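Local structure of cadherin-5 (Gallus gallus, 3PPE) at residues Ile103-Gly111 / Ser122-Asp130; Gly138-Gly149 / Glu177-Leu186. The protein mediates calcium-dependent, mainly homophilic adhesion between endothelial cells and helps couple actin fibres to cell junctions, this chain being its first two extracellular cadherin domains. All coordinates share one frame; numbering follows the deposited sequence.

Contact 1 of 2, residues Ile103-Gly111 / Ser122-Asp130. With CA (calcium ion), chain D.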
loop_
_atom_site.group_PDB
_atom_site.type_symbol
_atom_site.label_atom_id
_atom_site.label_comp_id
_atom_site.label_asym_id
_atom_site.label_seq_id
_atom_site.Cartn_x
_atom_site.Cartn_y
_atom_site.Cartn_z
ATOM N N ILE A 103 7.196 18.902 -23.258
ATOM C CA ILE A 103 8.374 19.568 -23.834
ATOM C C ILE A 103 8.272 19.497 -25.347
ATOM O O ILE A 103 7.972 18.449 -25.911
ATOM C CB ILE A 103 9.724 18.938 -23.341
ATOM C CG1 ILE A 103 9.886 19.071 -21.814
ATOM C CG2 ILE A 103 10.947 19.611 -23.996
ATOM C CD1 ILE A 103 10.684 17.929 -21.252
ATOM N N PHE A 104 8.493 20.623 -26.022
ATOM C CA PHE A 104 8.374 20.617 -27.479
ATOM C C PHE A 104 9.338 19.655 -28.133
ATOM O O PHE A 104 10.365 19.334 -27.542
ATOM C CB PHE A 104 8.482 22.025 -28.022
ATOM C CG PHE A 104 7.199 22.787 -27.870
ATOM C CD1 PHE A 104 7.008 23.635 -26.785
ATOM C CD2 PHE A 104 6.154 22.596 -28.788
ATOM C CE1 PHE A 104 5.791 24.359 -26.633
ATOM C CE2 PHE A 104 4.935 23.287 -28.627
ATOM C CZ PHE A 104 4.780 24.178 -27.539
ATOM N N VAL A 105 9.024 19.198 -29.342
ATOM C CA VAL A 105 9.906 18.250 -30.028
ATOM C C VAL A 105 11.037 18.932 -30.825
ATOM O O VAL A 105 11.966 18.262 -31.235
ATOM C CB VAL A 105 9.142 17.223 -30.917
ATOM C CG1 VAL A 105 8.172 16.380 -30.083
ATOM C CG2 VAL A 105 8.412 17.916 -32.076
ATOM N N GLN A 106 10.962 20.251 -30.998
ATOM C CA GLN A 106 11.965 21.051 -31.724
ATOM C C GLN A 106 11.980 22.390 -31.016
ATOM O O GLN A 106 10.947 22.848 -30.541
ATOM C CB GLN A 106 11.570 21.363 -33.200
ATOM C CG GLN A 106 11.286 20.158 -34.061
ATOM C CD GLN A 106 10.692 20.462 -35.396
ATOM O OE1 GLN A 106 10.843 21.581 -35.971
ATOM N NE2 GLN A 106 10.036 19.467 -35.938
ATOM N N LYS A 107 13.148 23.014 -30.990
ATOM C CA LYS A 107 13.299 24.391 -30.527
ATOM C C LYS A 107 12.557 25.423 -31.402
ATOM O O LYS A 107 11.943 26.355 -30.880
ATOM C CB LYS A 107 14.786 24.733 -30.552
ATOM C CG LYS A 107 15.115 26.051 -29.847
ATOM C CD LYS A 107 14.988 25.928 -28.312
ATOM C CE LYS A 107 15.817 27.032 -27.651
ATOM N NZ LYS A 107 15.429 27.245 -26.215
ATOM N N ILE A 108 12.685 25.265 -32.725
ATOM C CA ILE A 108 12.079 26.109 -33.727
ATOM C C ILE A 108 11.292 25.247 -34.744
ATOM O O ILE A 108 11.814 24.283 -35.340
ATOM C CB ILE A 108 13.142 26.993 -34.443
ATOM C CG1 ILE A 108 13.941 27.856 -33.425
ATOM C CG2 ILE A 108 12.489 27.856 -35.530
ATOM C CD1 ILE A 108 15.038 28.713 -34.088
ATOM N N PHE A 109 10.006 25.572 -34.883
ATOM C CA PHE A 109 9.165 25.082 -35.967
ATOM C C PHE A 109 9.031 26.127 -37.082
ATOM O O PHE A 109 9.111 27.324 -36.848
ATOM C CB PHE A 109 7.764 24.720 -35.446
ATOM C CG PHE A 109 7.758 23.711 -34.319
ATOM C CD1 PHE A 109 7.956 24.117 -32.983
ATOM C CD2 PHE A 109 7.501 22.372 -34.588
ATOM C CE1 PHE A 109 7.919 23.158 -31.932
ATOM C CE2 PHE A 109 7.422 21.450 -33.572
ATOM C CZ PHE A 109 7.647 21.819 -32.246
ATOM N N ASN A 110 8.807 25.666 -38.302
ATOM C CA ASN A 110 8.669 26.561 -39.441
ATOM C C ASN A 110 7.376 26.247 -40.154
ATOM O O ASN A 110 7.010 25.072 -40.316
ATOM C CB ASN A 110 9.857 26.378 -40.413
ATOM C CG ASN A 110 11.154 26.815 -39.819
ATOM O OD1 ASN A 110 11.489 27.995 -39.837
ATOM N ND2 ASN A 110 11.891 25.877 -39.249
ATOM N N GLY A 111 6.667 27.289 -40.584
ATOM C CA GLY A 111 5.575 27.090 -41.510
ATOM C C GLY A 111 5.381 28.264 -42.427
ATOM O O GLY A 111 6.072 29.268 -42.346
ATOM N N SER A 122 -5.431 26.865 -41.519
ATOM C CA SER A 122 -4.462 26.042 -40.858
ATOM C C SER A 122 -3.062 26.337 -41.431
ATOM O O SER A 122 -2.874 26.368 -42.672
ATOM C CB SER A 122 -4.872 24.587 -41.125
ATOM O OG SER A 122 -3.904 23.741 -40.629
ATOM N N VAL A 123 -2.071 26.537 -40.559
ATOM C CA VAL A 123 -0.739 26.929 -41.021
ATOM C C VAL A 123 0.280 25.769 -40.893
ATOM O O VAL A 123 0.924 25.364 -41.853
ATOM C CB VAL A 123 -0.242 28.170 -40.217
ATOM C CG1 VAL A 123 1.200 28.551 -40.611
ATOM C CG2 VAL A 123 -1.228 29.341 -40.337
ATOM N N THR A 124 0.395 25.227 -39.679
ATOM C CA THR A 124 1.397 24.253 -39.355
ATOM C C THR A 124 1.010 23.636 -38.007
ATOM O O THR A 124 0.050 24.096 -37.373
ATOM C CB THR A 124 2.819 24.909 -39.322
ATOM O OG1 THR A 124 3.780 23.873 -39.314
ATOM C CG2 THR A 124 3.044 25.790 -38.104
ATOM N N LYS A 125 1.683 22.560 -37.607
ATOM C CA LYS A 125 1.356 21.917 -36.347
ATOM C C LYS A 125 2.605 21.927 -35.479
ATOM O O LYS A 125 3.699 21.649 -35.964
ATOM C CB LYS A 125 0.893 20.465 -36.533
ATOM C CG LYS A 125 0.305 19.860 -35.220
ATOM C CD LYS A 125 0.090 18.371 -35.306
ATOM C CE LYS A 125 -0.388 17.768 -33.963
ATOM N NZ LYS A 125 0.559 17.993 -32.791
ATOM N N VAL A 126 2.454 22.282 -34.212
ATOM C CA VAL A 126 3.547 22.119 -33.245
ATOM C C VAL A 126 3.168 20.934 -32.332
ATOM O O VAL A 126 1.981 20.579 -32.238
ATOM C CB VAL A 126 3.884 23.445 -32.437
ATOM C CG1 VAL A 126 4.226 24.603 -33.413
ATOM C CG2 VAL A 126 2.748 23.895 -31.460
ATOM N N THR A 127 4.146 20.340 -31.663
ATOM C CA THR A 127 3.911 19.165 -30.812
ATOM C C THR A 127 4.843 19.226 -29.622
ATOM O O THR A 127 6.053 19.406 -29.798
ATOM C CB THR A 127 4.223 17.847 -31.591
ATOM O OG1 THR A 127 3.487 17.831 -32.801
ATOM C CG2 THR A 127 3.857 16.551 -30.768
ATOM N N ALA A 128 4.279 19.080 -28.425
ATOM C CA ALA A 128 5.052 18.839 -27.212
ATOM C C ALA A 128 4.656 17.476 -26.634
ATOM O O ALA A 128 3.493 17.047 -26.775
ATOM C CB ALA A 128 4.815 19.952 -26.196
ATOM N N GLU A 129 5.622 16.767 -26.045
ATOM C CA GLU A 129 5.367 15.430 -25.496
ATOM C C GLU A 129 5.587 15.505 -24.000
ATOM O O GLU A 129 6.466 16.208 -23.518
ATOM C CB GLU A 129 6.301 14.357 -26.090
ATOM C CG GLU A 129 6.345 14.297 -27.606
ATOM C CD GLU A 129 7.463 13.395 -28.113
ATOM O OE1 GLU A 129 8.619 13.456 -27.582
ATOM O OE2 GLU A 129 7.187 12.611 -29.049
ATOM N N ASP A 130 4.741 14.797 -23.277
ATOM C CA ASP A 130 4.770 14.793 -21.823
ATOM C C ASP A 130 5.103 13.365 -21.429
ATOM O O ASP A 130 4.386 12.442 -21.821
ATOM C CB ASP A 130 3.392 15.170 -21.311
ATOM C CG ASP A 130 3.356 15.358 -19.811
ATOM O OD1 ASP A 130 3.746 14.451 -19.020
ATOM O OD2 ASP A 130 2.846 16.392 -19.409
HETATM CA CA CA D . 2.602 15.721 -17.089
#
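Phe109 lays its ring against Val126, where the strand entered at Ile108 runs past the strand beginning at Ser122. CB of Phe109 starts the contact beside Val126 CG1, and this methyl then stands over one ring face, 3.9 Å from the centroid, displaced toward the CG and CD1 rim; Gln106 CB covers the opposite face. Farther out, CE2 passes Val126 CA, and the tip, CZ, meets Thr127 O at the ring edge, 3.8 Å away. An alanine in place of Phe109 would probably leave Val126 CG1 and Gln106 CB without the ring between them and open a gap between the two segments.

Phe104 uses the other branch of the same valine: its CE2 lies 3.6 Å from Val126 CG2, near the ring plane, while Ala128 CB sits over a face. With CG1 anti to the carbonyl carbon (chi1 -57°), Val126 gives one methyl to each ring. Backbone bonds fix the Phe104 end: Ile103 N to Glu129 O, 2.8 Å, in an antiparallel hydrogen-bonded pair, and Val105 N to Thr127 O, 3.0 Å. Beyond Glu129, Asp130 grips the calcium ion with both carboxylate oxygens.

The first strand of this cadherin beta sandwich is thus split: 103-104 pairs with 122-129, and 108-114 crosses to the other sheet beside 194-202. Phe104 touches Val180 and Ala182 of strand 175-184, Val126 the former and Ala128 the latter.

Contact 2 of 2, residues Gly138-Gly149 / Glu177-Leu186. With CA (calcium ion), chain D.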
loop_
_atom_site.group_PDB
_atom_site.type_symbol
_atom_site.label_atom_id
_atom_site.label_comp_id
_atom_site.label_asym_id
_atom_site.label_seq_id
_atom_site.Cartn_x
_atom_site.Cartn_y
_atom_site.Cartn_z
ATOM N N GLY A 138 -5.046 12.606 -17.112
ATOM C CA GLY A 138 -4.683 13.942 -17.545
ATOM C C GLY A 138 -3.187 14.181 -17.498
ATOM O O GLY A 138 -2.703 15.231 -17.921
ATOM N N HIS A 139 -2.452 13.202 -16.982
ATOM C CA HIS A 139 -1.059 13.406 -16.607
ATOM C C HIS A 139 -0.207 13.763 -17.821
ATOM O O HIS A 139 0.755 14.525 -17.714
ATOM C CB HIS A 139 -0.500 12.157 -15.922
ATOM C CG HIS A 139 -0.910 12.019 -14.488
ATOM N ND1 HIS A 139 -0.276 11.167 -13.611
ATOM C CD2 HIS A 139 -1.892 12.626 -13.781
ATOM C CE1 HIS A 139 -0.848 11.254 -12.424
ATOM N NE2 HIS A 139 -1.832 12.132 -12.500
ATOM N N ALA A 140 -0.567 13.209 -18.973
ATOM C CA ALA A 140 0.170 13.453 -20.200
ATOM C C ALA A 140 -0.761 14.142 -21.210
ATOM O O ALA A 140 -0.569 14.050 -22.429
ATOM C CB ALA A 140 0.664 12.157 -20.742
ATOM N N THR A 141 -1.781 14.822 -20.714
ATOM C CA THR A 141 -2.677 15.558 -21.557
ATOM C C THR A 141 -2.026 16.924 -21.834
ATOM O O THR A 141 -1.822 17.702 -20.903
ATOM C CB THR A 141 -4.026 15.802 -20.849
ATOM O OG1 THR A 141 -4.671 14.549 -20.603
ATOM C CG2 THR A 141 -4.956 16.623 -21.735
ATOM N N VAL A 142 -1.747 17.239 -23.099
ATOM C CA VAL A 142 -1.000 18.452 -23.443
ATOM C C VAL A 142 -1.991 19.492 -23.969
ATOM O O VAL A 142 -2.877 19.162 -24.748
ATOM C CB VAL A 142 0.055 18.165 -24.532
ATOM C CG1 VAL A 142 0.878 19.448 -24.868
ATOM C CG2 VAL A 142 1.011 16.936 -24.163
ATOM N N THR A 143 -1.827 20.742 -23.547
ATOM C CA THR A 143 -2.590 21.889 -24.052
ATOM C C THR A 143 -1.584 22.965 -24.519
ATOM O O THR A 143 -0.432 22.955 -24.106
ATOM C CB THR A 143 -3.556 22.504 -22.958
ATOM O OG1 THR A 143 -2.779 23.126 -21.944
ATOM C CG2 THR A 143 -4.412 21.440 -22.325
ATOM N N TYR A 144 -2.005 23.860 -25.408
ATOM C CA TYR A 144 -1.087 24.793 -26.051
ATOM C C TYR A 144 -1.652 26.215 -25.981
ATOM O O TYR A 144 -2.852 26.393 -26.075
ATOM C CB TYR A 144 -0.937 24.409 -27.531
ATOM C CG TYR A 144 -0.327 23.043 -27.790
ATOM C CD1 TYR A 144 -1.129 21.907 -27.876
ATOM C CD2 TYR A 144 1.055 22.892 -27.907
ATOM C CE1 TYR A 144 -0.569 20.624 -28.111
ATOM C CE2 TYR A 144 1.641 21.588 -28.154
ATOM C CZ TYR A 144 0.819 20.497 -28.269
ATOM O OH TYR A 144 1.350 19.255 -28.487
ATOM N N GLN A 145 -0.762 27.209 -25.886
ATOM C CA GLN A 145 -1.142 28.596 -25.879
ATOM C C GLN A 145 -0.094 29.352 -26.717
ATOM O O GLN A 145 1.092 29.013 -26.697
ATOM C CB GLN A 145 -1.171 29.061 -24.393
ATOM C CG GLN A 145 -1.497 30.521 -24.122
ATOM C CD GLN A 145 -1.407 30.893 -22.595
ATOM O OE1 GLN A 145 -0.936 30.089 -21.740
ATOM N NE2 GLN A 145 -1.823 32.122 -22.269
ATOM N N ILE A 146 -0.524 30.341 -27.490
ATOM C CA ILE A 146 0.428 31.282 -28.086
ATOM C C ILE A 146 0.602 32.439 -27.099
ATOM O O ILE A 146 -0.386 33.044 -26.665
ATOM C CB ILE A 146 -0.017 31.795 -29.474
ATOM C CG1 ILE A 146 -0.074 30.614 -30.469
ATOM C CG2 ILE A 146 0.967 32.910 -30.001
ATOM C CD1 ILE A 146 -0.635 31.034 -31.808
ATOM N N ILE A 147 1.847 32.706 -26.705
ATOM C CA ILE A 147 2.095 33.705 -25.674
ATOM C C ILE A 147 2.779 34.952 -26.270
ATOM O O ILE A 147 2.960 35.965 -25.592
ATOM C CB ILE A 147 2.925 33.116 -24.465
ATOM C CG1 ILE A 147 4.294 32.619 -24.905
ATOM C CG2 ILE A 147 2.153 31.972 -23.704
ATOM C CD1 ILE A 147 5.140 32.094 -23.696
ATOM N N LYS A 148 3.198 34.866 -27.533
ATOM C CA LYS A 148 3.628 36.045 -28.277
ATOM C C LYS A 148 3.146 35.896 -29.704
ATOM O O LYS A 148 3.473 34.899 -30.338
ATOM C CB LYS A 148 5.161 36.211 -28.228
ATOM C CG LYS A 148 5.713 37.369 -29.110
ATOM C CD LYS A 148 7.253 37.523 -28.979
ATOM C CE LYS A 148 8.046 36.864 -30.154
ATOM N NZ LYS A 148 8.246 37.698 -31.414
ATOM N N GLY A 149 2.363 36.862 -30.204
ATOM C CA GLY A 149 1.799 36.756 -31.582
ATOM C C GLY A 149 0.377 36.229 -31.696
ATOM O O GLY A 149 -0.094 35.878 -32.784
ATOM N N GLU A 177 7.416 35.663 -36.028
ATOM C CA GLU A 177 8.058 34.778 -35.106
ATOM C C GLU A 177 7.176 34.753 -33.879
ATOM O O GLU A 177 7.077 35.738 -33.147
ATOM C CB GLU A 177 9.458 35.275 -34.804
ATOM C CG GLU A 177 10.026 34.676 -33.555
ATOM C CD GLU A 177 11.490 35.027 -33.337
ATOM O OE1 GLU A 177 12.268 35.063 -34.325
ATOM O OE2 GLU A 177 11.842 35.252 -32.160
ATOM N N ILE A 178 6.461 33.644 -33.689
ATOM C CA ILE A 178 5.542 33.569 -32.572
ATOM C C ILE A 178 6.084 32.574 -31.505
ATOM O O ILE A 178 6.884 31.686 -31.808
ATOM C CB ILE A 178 4.072 33.228 -33.025
ATOM C CG1 ILE A 178 4.019 31.773 -33.448
ATOM C CG2 ILE A 178 3.557 34.252 -34.137
ATOM C CD1 ILE A 178 2.602 31.172 -33.607
ATOM N N ILE A 179 5.664 32.749 -30.271
ATOM C CA ILE A 179 6.112 31.880 -29.181
ATOM C C ILE A 179 4.944 31.055 -28.682
ATOM O O ILE A 179 3.869 31.597 -28.374
ATOM C CB ILE A 179 6.718 32.685 -27.999
ATOM C CG1 ILE A 179 7.779 33.685 -28.486
ATOM C CG2 ILE A 179 7.298 31.728 -26.933
ATOM C CD1 ILE A 179 8.987 33.056 -29.194
ATOM N N VAL A 180 5.149 29.742 -28.625
ATOM C CA VAL A 180 4.116 28.849 -28.146
ATOM C C VAL A 180 4.569 28.244 -26.806
ATOM O O VAL A 180 5.764 28.133 -26.528
ATOM C CB VAL A 180 3.724 27.791 -29.259
ATOM C CG1 VAL A 180 4.893 26.858 -29.587
ATOM C CG2 VAL A 180 2.444 27.003 -28.899
ATOM N N LYS A 181 3.614 27.900 -25.953
ATOM C CA LYS A 181 3.912 27.312 -24.678
ATOM C C LYS A 181 2.967 26.118 -24.522
ATOM O O LYS A 181 1.780 26.172 -24.914
ATOM C CB LYS A 181 3.652 28.338 -23.556
ATOM C CG LYS A 181 4.089 27.857 -22.139
ATOM C CD LYS A 181 4.039 28.983 -21.092
ATOM C CE LYS A 181 4.998 28.676 -19.898
ATOM N NZ LYS A 181 4.706 29.622 -18.720
ATOM N N ALA A 182 3.488 25.036 -23.951
ATOM C CA ALA A 182 2.688 23.847 -23.685
ATOM C C ALA A 182 2.586 23.572 -22.189
ATOM O O ALA A 182 3.434 24.006 -21.409
ATOM C CB ALA A 182 3.267 22.644 -24.411
ATOM N N LYS A 183 1.545 22.847 -21.795
ATOM C CA LYS A 183 1.173 22.741 -20.388
ATOM C C LYS A 183 0.107 21.670 -20.180
ATOM O O LYS A 183 -0.996 21.765 -20.717
ATOM C CB LYS A 183 0.676 24.088 -19.863
ATOM C CG LYS A 183 0.015 24.015 -18.496
ATOM C CD LYS A 183 -0.220 25.404 -17.922
ATOM C CE LYS A 183 -1.167 26.209 -18.795
ATOM N NZ LYS A 183 -2.581 26.081 -18.346
ATOM N N ASP A 184 0.443 20.653 -19.393
ATOM C CA ASP A 184 -0.448 19.519 -19.184
ATOM C C ASP A 184 -1.666 19.920 -18.359
ATOM O O ASP A 184 -1.663 20.954 -17.691
ATOM C CB ASP A 184 0.296 18.371 -18.499
ATOM C CG ASP A 184 0.534 18.628 -17.024
ATOM O OD1 ASP A 184 1.407 17.956 -16.434
ATOM O OD2 ASP A 184 -0.153 19.502 -16.454
ATOM N N ALA A 185 -2.706 19.094 -18.410
ATOM C CA ALA A 185 -4.041 19.519 -18.005
ATOM C C ALA A 185 -4.097 19.816 -16.511
ATOM O O ALA A 185 -5.051 20.421 -16.023
ATOM C CB ALA A 185 -5.070 18.461 -18.376
ATOM N N LEU A 186 -3.066 19.387 -15.789
ATOM C CA LEU A 186 -2.982 19.631 -14.354
ATOM C C LEU A 186 -2.148 20.872 -14.053
ATOM O O LEU A 186 -2.032 21.289 -12.901
ATOM C CB LEU A 186 -2.392 18.415 -13.638
ATOM C CG LEU A 186 -3.312 17.201 -13.492
ATOM C CD1 LEU A 186 -3.393 16.429 -14.800
ATOM C CD2 LEU A 186 -2.839 16.301 -12.362
HETATM CA CA CA D . 2.602 15.721 -17.089
HETATM O O HOH W 1 -3.435 23.282 -18.941
#
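An antiparallel strand pair of the second cadherin domain, 142-148 with 175-184, carries a classic beta bulge at one end and a calcium site at the other. At the bulge Ile147 N and Lys148 N both face Ile179 O, the first bonding at 2.8 Å and the second only weakly, while Ile179 N returns a bond to Lys148 O. In the Ile179 conformer given here, one of two, the side chains follow: Ile147 CG1 packs on Ile179 CG2, and the Lys148 chain crosses Ile179 obliquely, CB and CE touching CG1. Lys148 bends at chi3 (100°) and chi4 to bring NZ to Glu177 O, 2.9 Å away. On the other side of the sheet the CD1 methyls of Ile146 and Ile178 meet at 3.7 Å.

Midway, Gln145 and Lys181 exchange two backbone bonds. Farther along, the Thr143 hydroxyl donates to Lys183 O at 2.6 Å, in the carbonyl plane, beside a bent N-H bond to the same oxygen. OG1 lies between the backbone N and the carbonyl carbon (chi1 69°), which turns it to this acceptor; a water also links it to Lys183 NZ and Asp184 O.

Past the strands, Leu186 CD1 packs on Gly138 O, 3.4 Å away. His139 O binds the calcium ion at 2.3 Å, Asp184 OD1 at 2.6 Å, and Asn98, Asn100, Asp130 and Asp132 complete the site; His139 ND1 hydrogen-bonds Asp96 OD1. Such a backbone carbonyl and acidic side chain, brought together at the end of the beta sandwich that faces the first domain, are typical of the calcium-bound junction between successive cadherin domains.

In the fold
Contact 1 closes before contact 2 opens along the chain, and both belong to the second cadherin domain, with centres about 10 Å apart. Strand 122-129 of contact 1 belongs to the sheet with 103-104, 160-163 and 153-155, whereas both strands of contact 2 lie in the sheet with 108-114 and 194-202. Segment 103-111 spans the two sheets, contributing an outermost strand to each. Between the contacts, Ala128 N probably donates a hydrogen bond to Tyr144 OH. At the end nearer the first domain, Asp130 joins His139 and Asp184 on one calcium ion, tying both sheets to the interdomain linker that such ions rigidify.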